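Local coordinates for protein DNA ligase (Archaeoglobus fulgidus, PDB 3GDE) that probably seals nicks in double-stranded DNA during replication, recombination and repair, using ATP and releasing AMP and diphosphate, at residues I179-V190 against A204-L215; V46-Y54 against L161-E172. All coordinates share one frame; numbering follows the deposited sequence.

Contact 1 of 2, residues I179-V190 against A204-L215; sequences IARAFRADPETV and AVVAKKEGEEGL
Phe183 lays one face of its ring over Lys208, whose CB sits 4.0 Å from the ring centroid, a CH-pi contact 24° off the ring normal. CG of Phe183 stands anti to its own carbonyl carbon (chi1 -57°), which brings the ring onto helix 200-216; Ala182 CB lies over the other face. Further apolar contacts run along the same seam. Ala207 CB meets Phe183 CD2 at 3.8 Å, Ile179 reaches Ala204 with CD1 and Ala207 with CG2, and at the far end Leu215 CD1 touches both Ala185 CB and Val190 CG2.

The polar contacts gather on Glu212. Its chain bends at chi2 (76°) and brings OE2 to the amide of Asp186, with Asp186 N 2.9 Å from Glu212 OE2 and the donor above the carboxylate plane. Arg216 pairs with the same carboxylate. One water bridges the backbones, donating to Arg184 O and accepting from Glu212 N. Asp186 caps the next helix, its OD1 accepting from Glu188 N.

The turn joining helices 172-182 and 187-197 is thus packed against helix 200-216, while helix 22-34 touches Ile179 and helix 39-49 touches Ile179, Ala204 and Lys208.

Contact 2 of 2, residues V46-Y54 against L161-E172; sequences VLFITGKVY and LILNEMRLGVGE
Leu161 drives CD2 over one face of the Phe48 ring, 3.8 Å from its centroid and 18° off the normal, while CD1 rests against Val53 CG2. Helix 152-162 then ends in a Schellman motif at Asn164, and the side chain of that residue turns back to Gly51: Asn164 ND2 gives a weak hydrogen bond of 2.8 Å to Gly51 O, and Asn164 CA adds a CA-H...O contact to the same oxygen. Gly51, with a positive phi, lets Asn164 approach closely. A water joins Thr50 O to Asn164 O. Met166, bent at chi2 and chi3, curls against the end of helix 39-49, with its CE 3.6 Å from Phe48 O and its CG beside Gly51 N. Leu168 CD1 meets Ile49 CG1 at 3.9 Å, and a second water bridges Val170 O and Ile49 O. Finally Glu172 OE1 receives Lys52 NZ at 3.2 Å on its syn lone pair, a salt bridge also spanned by a water that accepts from Lys52 NZ and donates weakly to Glu172 OE1, while OE2 bonds to Tyr194. An alanine in place of Glu172 is likely to leave the Lys52 ammonium without its carboxylate mate and the Tyr194 hydroxyl without this partner. Around this junction, helix 6-16 packs on Phe48, Ile49 and Leu168, helix 117-129 on Phe48 and Val53, and Met175 of helix 172-182 on Ile49, Thr50 and Val170.

Overall arrangement
From the N terminus, the chain reaches 46-54 at the end of helix 39-49, then passes through more than a hundred largely helical residues before 161-172 returns to it. Contact 2 closes that long loop within the N-terminal DNA ligase region. Helix 172-182 follows directly, and its end opens contact 1, a short loop closed by helix 200-216 after only 13 intervening residues. The two loops are in series, neither nested nor crossed, and their centres lie about 21 Å apart. Val46 links them, its CG2 lying 3.7 Å from Ala204 CB and its CG1 near Ile179 CD1, which places helix 39-49 against both helices 172-182 and 200-216.

Contact 1 of 2, residues I179-V190 against A204-L215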
loop_
_atom_site.group_PDB
_atom_site.type_symbol
_atom_site.label_atom_id
_atom_site.label_comp_id
_atom_site.label_asym_id
_atom_site.label_seq_id
_atom_site.Cartn_x
_atom_site.Cartn_y
_atom_site.Cartn_z
ATOM N N ILE A 179 7.096 6.832 -17.876
ATOM C CA ILE A 179 7.482 5.589 -18.537
ATOM C C ILE A 179 6.829 5.486 -19.914
ATOM O O ILE A 179 7.472 5.048 -20.881
ATOM C CB ILE A 179 7.142 4.351 -17.677
ATOM C CG1 ILE A 179 8.105 4.263 -16.480
ATOM C CG2 ILE A 179 7.204 3.057 -18.517
ATOM C CD1 ILE A 179 7.582 3.414 -15.321
ATOM N N ALA A 180 5.556 5.877 -19.996
ATOM C CA ALA A 180 4.850 5.931 -21.277
ATOM C C ALA A 180 5.507 6.920 -22.259
ATOM O O ALA A 180 5.700 6.599 -23.430
ATOM C CB ALA A 180 3.381 6.275 -21.065
ATOM N N ARG A 181 5.844 8.112 -21.765
ATOM C CA ARG A 181 6.486 9.154 -22.561
ATOM C C ARG A 181 7.868 8.723 -23.079
ATOM O O ARG A 181 8.170 8.899 -24.264
ATOM C CB ARG A 181 6.594 10.442 -21.741
ATOM C CG ARG A 181 7.089 11.656 -22.532
ATOM C CD ARG A 181 7.087 12.900 -21.679
ATOM N NE ARG A 181 7.556 14.075 -22.401
ATOM C CZ ARG A 181 6.768 14.905 -23.083
ATOM N NH1 ARG A 181 5.459 14.686 -23.151
ATOM N NH2 ARG A 181 7.294 15.956 -23.709
ATOM N N ALA A 182 8.676 8.135 -22.192
ATOM C CA ALA A 182 10.050 7.737 -22.480
ATOM C C ALA A 182 10.144 6.668 -23.556
ATOM O O ALA A 182 11.027 6.719 -24.420
ATOM C CB ALA A 182 10.745 7.240 -21.202
ATOM N N PHE A 183 9.241 5.698 -23.493
ATOM C CA PHE A 183 9.366 4.492 -24.300
ATOM C C PHE A 183 8.239 4.297 -25.308
ATOM O O PHE A 183 8.007 3.177 -25.768
ATOM C CB PHE A 183 9.521 3.262 -23.393
ATOM C CG PHE A 183 10.691 3.352 -22.452
ATOM C CD1 PHE A 183 12.000 3.422 -22.945
ATOM C CD2 PHE A 183 10.493 3.370 -21.074
ATOM C CE1 PHE A 183 13.090 3.511 -22.073
ATOM C CE2 PHE A 183 11.577 3.460 -20.203
ATOM C CZ PHE A 183 12.874 3.530 -20.705
ATOM N N ARG A 184 7.560 5.390 -25.656
ATOM C CA ARG A 184 6.568 5.405 -26.735
ATOM C C ARG A 184 5.481 4.356 -26.521
ATOM O O ARG A 184 5.251 3.488 -27.372
ATOM C CB ARG A 184 7.245 5.218 -28.103
ATOM C CG ARG A 184 7.314 6.475 -28.974
ATOM C CD ARG A 184 7.972 7.671 -28.288
ATOM N NE ARG A 184 7.315 8.929 -28.655
ATOM C CZ ARG A 184 7.841 10.145 -28.500
ATOM N NH1 ARG A 184 9.056 10.307 -27.990
ATOM N NH2 ARG A 184 7.145 11.208 -28.866
ATOM N N ALA A 185 4.834 4.443 -25.360
ATOM C CA ALA A 185 3.717 3.575 -25.016
ATOM C C ALA A 185 2.511 4.405 -24.581
ATOM O O ALA A 185 2.654 5.554 -24.144
ATOM C CB ALA A 185 4.132 2.582 -23.927
ATOM N N ASP A 186 1.325 3.826 -24.741
ATOM C CA ASP A 186 0.082 4.409 -24.239
ATOM C C ASP A 186 0.182 4.320 -22.720
ATOM O O ASP A 186 0.554 3.281 -22.199
ATOM C CB ASP A 186 -1.100 3.579 -24.772
ATOM C CG ASP A 186 -2.472 4.221 -24.537
ATOM O OD1 ASP A 186 -2.656 5.080 -23.637
ATOM O OD2 ASP A 186 -3.410 3.823 -25.270
ATOM N N PRO A 187 -0.098 5.430 -22.005
ATOM C CA PRO A 187 -0.114 5.401 -20.540
ATOM C C PRO A 187 -1.078 4.358 -19.965
ATOM O O PRO A 187 -0.845 3.858 -18.871
ATOM C CB PRO A 187 -0.584 6.811 -20.161
ATOM C CG PRO A 187 -0.257 7.665 -21.340
ATOM C CD PRO A 187 -0.383 6.777 -22.539
ATOM N N GLU A 188 -2.144 4.051 -20.702
ATOM C CA GLU A 188 -3.132 3.052 -20.289
ATOM C C GLU A 188 -2.620 1.631 -20.349
ATOM O O GLU A 188 -3.004 0.803 -19.534
ATOM C CB GLU A 188 -4.407 3.146 -21.126
ATOM C CG GLU A 188 -5.514 3.892 -20.436
ATOM C CD GLU A 188 -5.758 5.261 -21.032
ATOM O OE1 GLU A 188 -4.848 6.127 -20.946
ATOM O OE2 GLU A 188 -6.876 5.465 -21.576
ATOM N N THR A 189 -1.766 1.341 -21.322
ATOM C CA THR A 189 -1.162 0.021 -21.384
ATOM C C THR A 189 0.034 -0.140 -20.440
ATOM O O THR A 189 0.344 -1.255 -20.061
ATOM C CB THR A 189 -0.950 -0.490 -22.848
ATOM O OG1 THR A 189 0.359 -1.053 -23.034
ATOM C CG2 THR A 189 -1.181 0.606 -23.822
ATOM N N VAL A 190 0.668 0.964 -20.034
ATOM C CA VAL A 190 1.685 0.922 -18.960
ATOM C C VAL A 190 0.968 0.611 -17.643
ATOM O O VAL A 190 1.361 -0.289 -16.892
ATOM C CB VAL A 190 2.494 2.262 -18.835
ATOM C CG1 VAL A 190 3.304 2.303 -17.527
ATOM C CG2 VAL A 190 3.416 2.456 -20.042
ATOM N N ALA A 204 8.927 -0.888 -16.677
ATOM C CA ALA A 204 9.821 0.043 -17.367
ATOM C C ALA A 204 10.814 -0.707 -18.262
ATOM O O ALA A 204 11.018 -0.339 -19.428
ATOM C CB ALA A 204 10.552 0.920 -16.373
ATOM N N VAL A 205 11.398 -1.776 -17.721
ATOM C CA VAL A 205 12.347 -2.589 -18.466
ATOM C C VAL A 205 11.702 -3.227 -19.710
ATOM O O VAL A 205 12.319 -3.285 -20.768
ATOM C CB VAL A 205 13.038 -3.640 -17.560
ATOM C CG1 VAL A 205 13.949 -4.585 -18.376
ATOM C CG2 VAL A 205 13.836 -2.944 -16.449
ATOM N N VAL A 206 10.462 -3.685 -19.589
ATOM C CA VAL A 206 9.756 -4.255 -20.735
ATOM C C VAL A 206 9.476 -3.154 -21.757
ATOM O O VAL A 206 9.632 -3.376 -22.956
ATOM C CB VAL A 206 8.468 -5.009 -20.317
ATOM C CG1 VAL A 206 7.626 -5.425 -21.537
ATOM C CG2 VAL A 206 8.834 -6.240 -19.500
ATOM N N ALA A 207 9.097 -1.970 -21.274
ATOM C CA ALA A 207 8.836 -0.829 -22.141
ATOM C C ALA A 207 10.091 -0.400 -22.893
ATOM O O ALA A 207 10.003 -0.006 -24.037
ATOM C CB ALA A 207 8.249 0.348 -21.349
ATOM N N LYS A 208 11.247 -0.480 -22.240
ATOM C CA LYS A 208 12.525 -0.158 -22.857
ATOM C C LYS A 208 12.877 -1.148 -23.976
ATOM O O LYS A 208 13.226 -0.754 -25.090
ATOM C CB LYS A 208 13.628 -0.161 -21.791
ATOM C CG LYS A 208 15.032 0.135 -22.317
ATOM C CD LYS A 208 16.078 -0.365 -21.351
ATOM C CE LYS A 208 17.478 0.091 -21.727
ATOM N NZ LYS A 208 17.852 -0.237 -23.128
ATOM N N LYS A 209 12.775 -2.431 -23.658
ATOM C CA LYS A 209 13.222 -3.495 -24.542
ATOM C C LYS A 209 12.256 -3.780 -25.692
ATOM O O LYS A 209 12.697 -4.084 -26.801
ATOM C CB LYS A 209 13.471 -4.775 -23.736
ATOM C CG LYS A 209 14.603 -4.668 -22.722
ATOM C CD LYS A 209 14.863 -6.015 -22.016
ATOM C CE LYS A 209 15.557 -7.029 -22.951
ATOM N NZ LYS A 209 16.461 -7.998 -22.225
ATOM N N GLU A 210 10.949 -3.676 -25.430
ATOM C CA GLU A 210 9.935 -4.179 -26.367
ATOM C C GLU A 210 8.807 -3.194 -26.670
ATOM O O GLU A 210 7.889 -3.519 -27.419
ATOM C CB GLU A 210 9.337 -5.506 -25.859
ATOM C CG GLU A 210 10.323 -6.653 -25.625
ATOM C CD GLU A 210 10.916 -7.214 -26.910
ATOM O OE1 GLU A 210 12.151 -7.440 -26.945
ATOM O OE2 GLU A 210 10.157 -7.434 -27.886
ATOM N N GLY A 211 8.868 -2.005 -26.082
ATOM C CA GLY A 211 7.850 -0.976 -26.299
ATOM C C GLY A 211 6.414 -1.381 -25.978
ATOM O O GLY A 211 6.165 -2.278 -25.167
ATOM N N GLU A 212 5.479 -0.704 -26.635
ATOM C CA GLU A 212 4.040 -0.945 -26.497
ATOM C C GLU A 212 3.619 -2.412 -26.711
ATOM O O GLU A 212 2.876 -2.981 -25.907
ATOM C CB GLU A 212 3.277 -0.026 -27.463
ATOM C CG GLU A 212 1.778 -0.269 -27.530
ATOM C CD GLU A 212 1.022 0.277 -26.337
ATOM O OE1 GLU A 212 -0.167 -0.078 -26.186
ATOM O OE2 GLU A 212 1.589 1.071 -25.556
ATOM N N GLU A 213 4.110 -3.015 -27.788
ATOM C CA GLU A 213 3.774 -4.401 -28.124
ATOM C C GLU A 213 4.186 -5.398 -27.041
ATOM O O GLU A 213 3.453 -6.341 -26.764
ATOM C CB GLU A 213 4.350 -4.800 -29.494
ATOM C CG GLU A 213 5.801 -4.347 -29.749
ATOM C CD GLU A 213 5.927 -3.022 -30.523
ATOM O OE1 GLU A 213 6.344 -3.073 -31.709
ATOM O OE2 GLU A 213 5.626 -1.943 -29.946
ATOM N N GLY A 214 5.352 -5.180 -26.432
ATOM C CA GLY A 214 5.844 -6.033 -25.350
ATOM C C GLY A 214 5.027 -5.898 -24.070
ATOM O O GLY A 214 4.884 -6.857 -23.313
ATOM N N LEU A 215 4.487 -4.704 -23.838
ATOM C CA LEU A 215 3.646 -4.450 -22.672
ATOM C C LEU A 215 2.253 -5.079 -22.796
ATOM O O LEU A 215 1.710 -5.574 -21.811
ATOM C CB LEU A 215 3.529 -2.951 -22.401
ATOM C CG LEU A 215 4.752 -2.199 -21.877
ATOM C CD1 LEU A 215 4.455 -0.710 -21.901
ATOM C CD2 LEU A 215 5.145 -2.662 -20.475
HETATM O O HOH W 1 6.369 1.132 -28.405
#

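Contact 2 of 2, residues V46-Y54 against L161-E172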
loop_
_atom_site.group_PDB
_atom_site.type_symbol
_atom_site.label_atom_id
_atom_site.label_comp_id
_atom_site.label_asym_id
_atom_site.label_seq_id
_atom_site.Cartn_x
_atom_site.Cartn_y
_atom_site.Cartn_z
ATOM N N VAL A 46 13.591 3.453 -11.247
ATOM C CA VAL A 46 12.139 3.547 -11.277
ATOM C C VAL A 46 11.553 3.261 -9.882
ATOM O O VAL A 46 10.710 4.018 -9.386
ATOM C CB VAL A 46 11.508 2.647 -12.380
ATOM C CG1 VAL A 46 10.000 2.557 -12.210
ATOM C CG2 VAL A 46 11.840 3.202 -13.761
ATOM N N LEU A 47 12.024 2.185 -9.257
ATOM C CA LEU A 47 11.682 1.902 -7.868
ATOM C C LEU A 47 12.102 3.043 -6.946
ATOM O O LEU A 47 11.249 3.653 -6.300
ATOM C CB LEU A 47 12.273 0.566 -7.409
ATOM C CG LEU A 47 11.323 -0.630 -7.539
ATOM C CD1 LEU A 47 11.043 -0.975 -8.990
ATOM C CD2 LEU A 47 11.842 -1.859 -6.773
ATOM N N PHE A 48 13.402 3.346 -6.922
ATOM C CA PHE A 48 13.965 4.335 -6.000
ATOM C C PHE A 48 13.285 5.713 -6.031
ATOM O O PHE A 48 13.069 6.315 -4.982
ATOM C CB PHE A 48 15.484 4.486 -6.190
ATOM C CG PHE A 48 16.279 3.246 -5.831
ATOM C CD1 PHE A 48 15.651 2.096 -5.363
ATOM C CD2 PHE A 48 17.661 3.244 -5.942
ATOM C CE1 PHE A 48 16.385 0.961 -5.034
ATOM C CE2 PHE A 48 18.403 2.125 -5.609
ATOM C CZ PHE A 48 17.770 0.974 -5.166
ATOM N N ILE A 49 12.930 6.209 -7.216
ATOM C CA ILE A 49 12.288 7.528 -7.300
ATOM C C ILE A 49 10.900 7.553 -6.626
ATOM O O ILE A 49 10.438 8.615 -6.180
ATOM C CB ILE A 49 12.243 8.070 -8.760
ATOM C CG1 ILE A 49 11.895 9.563 -8.780
ATOM C CG2 ILE A 49 11.278 7.252 -9.622
ATOM C CD1 ILE A 49 12.216 10.262 -10.108
ATOM N N THR A 50 10.260 6.385 -6.537
ATOM C CA THR A 50 8.956 6.260 -5.877
ATOM C C THR A 50 9.060 6.007 -4.371
ATOM O O THR A 50 8.047 5.761 -3.721
ATOM C CB THR A 50 8.081 5.148 -6.504
ATOM O OG1 THR A 50 8.763 3.892 -6.419
ATOM C CG2 THR A 50 7.772 5.451 -7.959
ATOM N N GLY A 51 10.279 6.056 -3.830
ATOM C CA GLY A 51 10.519 5.735 -2.426
ATOM C C GLY A 51 10.410 4.262 -2.078
ATOM O O GLY A 51 10.187 3.922 -0.920
ATOM N N LYS A 52 10.575 3.389 -3.075
ATOM C CA LYS A 52 10.494 1.935 -2.866
ATOM C C LYS A 52 11.826 1.259 -3.142
ATOM O O LYS A 52 12.531 1.599 -4.099
ATOM C CB LYS A 52 9.466 1.279 -3.806
ATOM C CG LYS A 52 7.992 1.568 -3.548
ATOM C CD LYS A 52 7.162 0.850 -4.633
ATOM C CE LYS A 52 5.730 1.352 -4.706
ATOM N NZ LYS A 52 5.626 2.803 -5.115
ATOM N N VAL A 53 12.140 0.266 -2.326
ATOM C CA VAL A 53 13.294 -0.588 -2.557
ATOM C C VAL A 53 12.815 -1.952 -3.082
ATOM O O VAL A 53 13.455 -2.547 -3.962
ATOM C CB VAL A 53 14.152 -0.706 -1.274
ATOM C CG1 VAL A 53 15.319 -1.634 -1.474
ATOM C CG2 VAL A 53 14.638 0.676 -0.830
ATOM N N TYR A 54 11.689 -2.424 -2.542
ATOM C CA TYR A 54 11.039 -3.668 -2.973
ATOM C C TYR A 54 9.558 -3.418 -3.213
ATOM O O TYR A 54 8.985 -2.541 -2.586
ATOM C CB TYR A 54 11.204 -4.793 -1.932
ATOM C CG TYR A 54 12.647 -5.023 -1.527
ATOM C CD1 TYR A 54 13.524 -5.728 -2.361
ATOM C CD2 TYR A 54 13.139 -4.510 -0.320
ATOM C CE1 TYR A 54 14.850 -5.920 -2.001
ATOM C CE2 TYR A 54 14.463 -4.696 0.055
ATOM C CZ TYR A 54 15.316 -5.400 -0.790
ATOM O OH TYR A 54 16.631 -5.574 -0.426
ATOM N N LEU A 161 15.057 7.450 0.921
ATOM C CA LEU A 161 14.675 6.191 0.291
ATOM C C LEU A 161 14.342 5.135 1.346
ATOM O O LEU A 161 13.273 4.529 1.290
ATOM C CB LEU A 161 15.783 5.714 -0.668
ATOM C CG LEU A 161 15.671 4.405 -1.456
ATOM C CD1 LEU A 161 14.333 4.273 -2.189
ATOM C CD2 LEU A 161 16.840 4.289 -2.447
ATOM N N ILE A 162 15.246 4.936 2.308
ATOM C CA ILE A 162 15.014 4.040 3.450
ATOM C C ILE A 162 13.742 4.408 4.244
ATOM O O ILE A 162 13.019 3.532 4.715
ATOM C CB ILE A 162 16.241 4.013 4.403
ATOM C CG1 ILE A 162 17.453 3.377 3.706
ATOM C CG2 ILE A 162 15.907 3.274 5.731
ATOM C CD1 ILE A 162 18.767 3.676 4.373
ATOM N N LEU A 163 13.482 5.705 4.378
ATOM C CA LEU A 163 12.288 6.212 5.056
ATOM C C LEU A 163 11.058 6.261 4.140
ATOM O O LEU A 163 9.980 6.659 4.574
ATOM C CB LEU A 163 12.570 7.600 5.653
ATOM C CG LEU A 163 13.597 7.590 6.798
ATOM C CD1 LEU A 163 13.958 8.990 7.253
ATOM C CD2 LEU A 163 13.123 6.741 7.969
ATOM N N ASN A 164 11.238 5.866 2.876
ATOM C CA ASN A 164 10.164 5.775 1.884
ATOM C C ASN A 164 9.417 7.075 1.514
ATOM O O ASN A 164 8.340 7.007 0.913
ATOM C CB ASN A 164 9.163 4.655 2.240
ATOM C CG ASN A 164 9.833 3.276 2.439
ATOM O OD1 ASN A 164 9.455 2.530 3.353
ATOM N ND2 ASN A 164 10.825 2.938 1.592
ATOM N N GLU A 165 9.979 8.235 1.860
ATOM C CA GLU A 165 9.449 9.532 1.411
ATOM C C GLU A 165 10.527 10.425 0.787
ATOM O O GLU A 165 11.309 11.070 1.484
ATOM C CB GLU A 165 8.596 10.263 2.497
ATOM C CG GLU A 165 9.321 11.085 3.580
ATOM C CD GLU A 165 8.548 12.357 4.083
ATOM O OE1 GLU A 165 7.601 12.866 3.415
ATOM O OE2 GLU A 165 8.924 12.871 5.165
ATOM N N MET A 166 10.554 10.446 -0.547
ATOM C CA MET A 166 11.588 11.146 -1.324
ATOM C C MET A 166 11.387 12.663 -1.361
ATOM O O MET A 166 12.345 13.418 -1.561
ATOM C CB MET A 166 11.634 10.595 -2.758
ATOM C CG MET A 166 11.996 9.124 -2.869
ATOM S SD MET A 166 13.559 8.744 -2.054
ATOM C CE MET A 166 14.766 9.076 -3.321
ATOM N N ARG A 167 10.132 13.083 -1.191
ATOM C CA ARG A 167 9.714 14.501 -1.122
ATOM C C ARG A 167 9.953 15.265 -2.416
ATOM O O ARG A 167 10.365 16.418 -2.394
ATOM C CB ARG A 167 10.349 15.218 0.083
ATOM C CG ARG A 167 9.971 14.597 1.427
ATOM C CD ARG A 167 10.691 15.280 2.592
ATOM N NE ARG A 167 10.318 16.685 2.735
ATOM C CZ ARG A 167 9.615 17.185 3.753
ATOM N NH1 ARG A 167 9.198 16.393 4.735
ATOM N NH2 ARG A 167 9.327 18.486 3.786
ATOM N N LEU A 168 9.665 14.608 -3.538
ATOM C CA LEU A 168 9.934 15.147 -4.872
ATOM C C LEU A 168 8.653 15.557 -5.570
ATOM O O LEU A 168 8.690 16.153 -6.652
ATOM C CB LEU A 168 10.654 14.100 -5.737
ATOM C CG LEU A 168 11.891 13.405 -5.146
ATOM C CD1 LEU A 168 12.341 12.231 -6.023
ATOM C CD2 LEU A 168 13.019 14.407 -4.927
ATOM N N GLY A 169 7.516 15.225 -4.964
ATOM C CA GLY A 169 6.228 15.465 -5.596
ATOM C C GLY A 169 5.958 14.501 -6.745
ATOM O O GLY A 169 5.201 14.821 -7.666
ATOM N N VAL A 170 6.553 13.311 -6.673
ATOM C CA VAL A 170 6.428 12.301 -7.722
ATOM C C VAL A 170 5.710 11.072 -7.169
ATOM O O VAL A 170 6.167 10.437 -6.218
ATOM C CB VAL A 170 7.815 11.894 -8.296
ATOM C CG1 VAL A 170 7.688 10.759 -9.301
ATOM C CG2 VAL A 170 8.528 13.098 -8.907
ATOM N N GLY A 171 4.560 10.766 -7.751
ATOM C CA GLY A 171 3.818 9.582 -7.364
ATOM C C GLY A 171 3.732 8.580 -8.496
ATOM O O GLY A 171 4.478 8.653 -9.487
ATOM N N GLU A 172 2.797 7.653 -8.330
ATOM C CA GLU A 172 2.560 6.549 -9.245
ATOM C C GLU A 172 2.093 7.050 -10.605
ATOM O O GLU A 172 2.525 6.530 -11.634
ATOM C CB GLU A 172 1.483 5.640 -8.644
ATOM C CG GLU A 172 1.795 4.164 -8.715
ATOM C CD GLU A 172 2.600 3.673 -7.531
ATOM O OE1 GLU A 172 3.731 4.180 -7.308
ATOM O OE2 GLU A 172 2.102 2.750 -6.833
HETATM O O HOH W 2 8.414 9.698 -4.833
HETATM O O HOH W 3 6.810 6.659 -1.419
HETATM O O HOH W 4 4.985 1.868 -7.848
#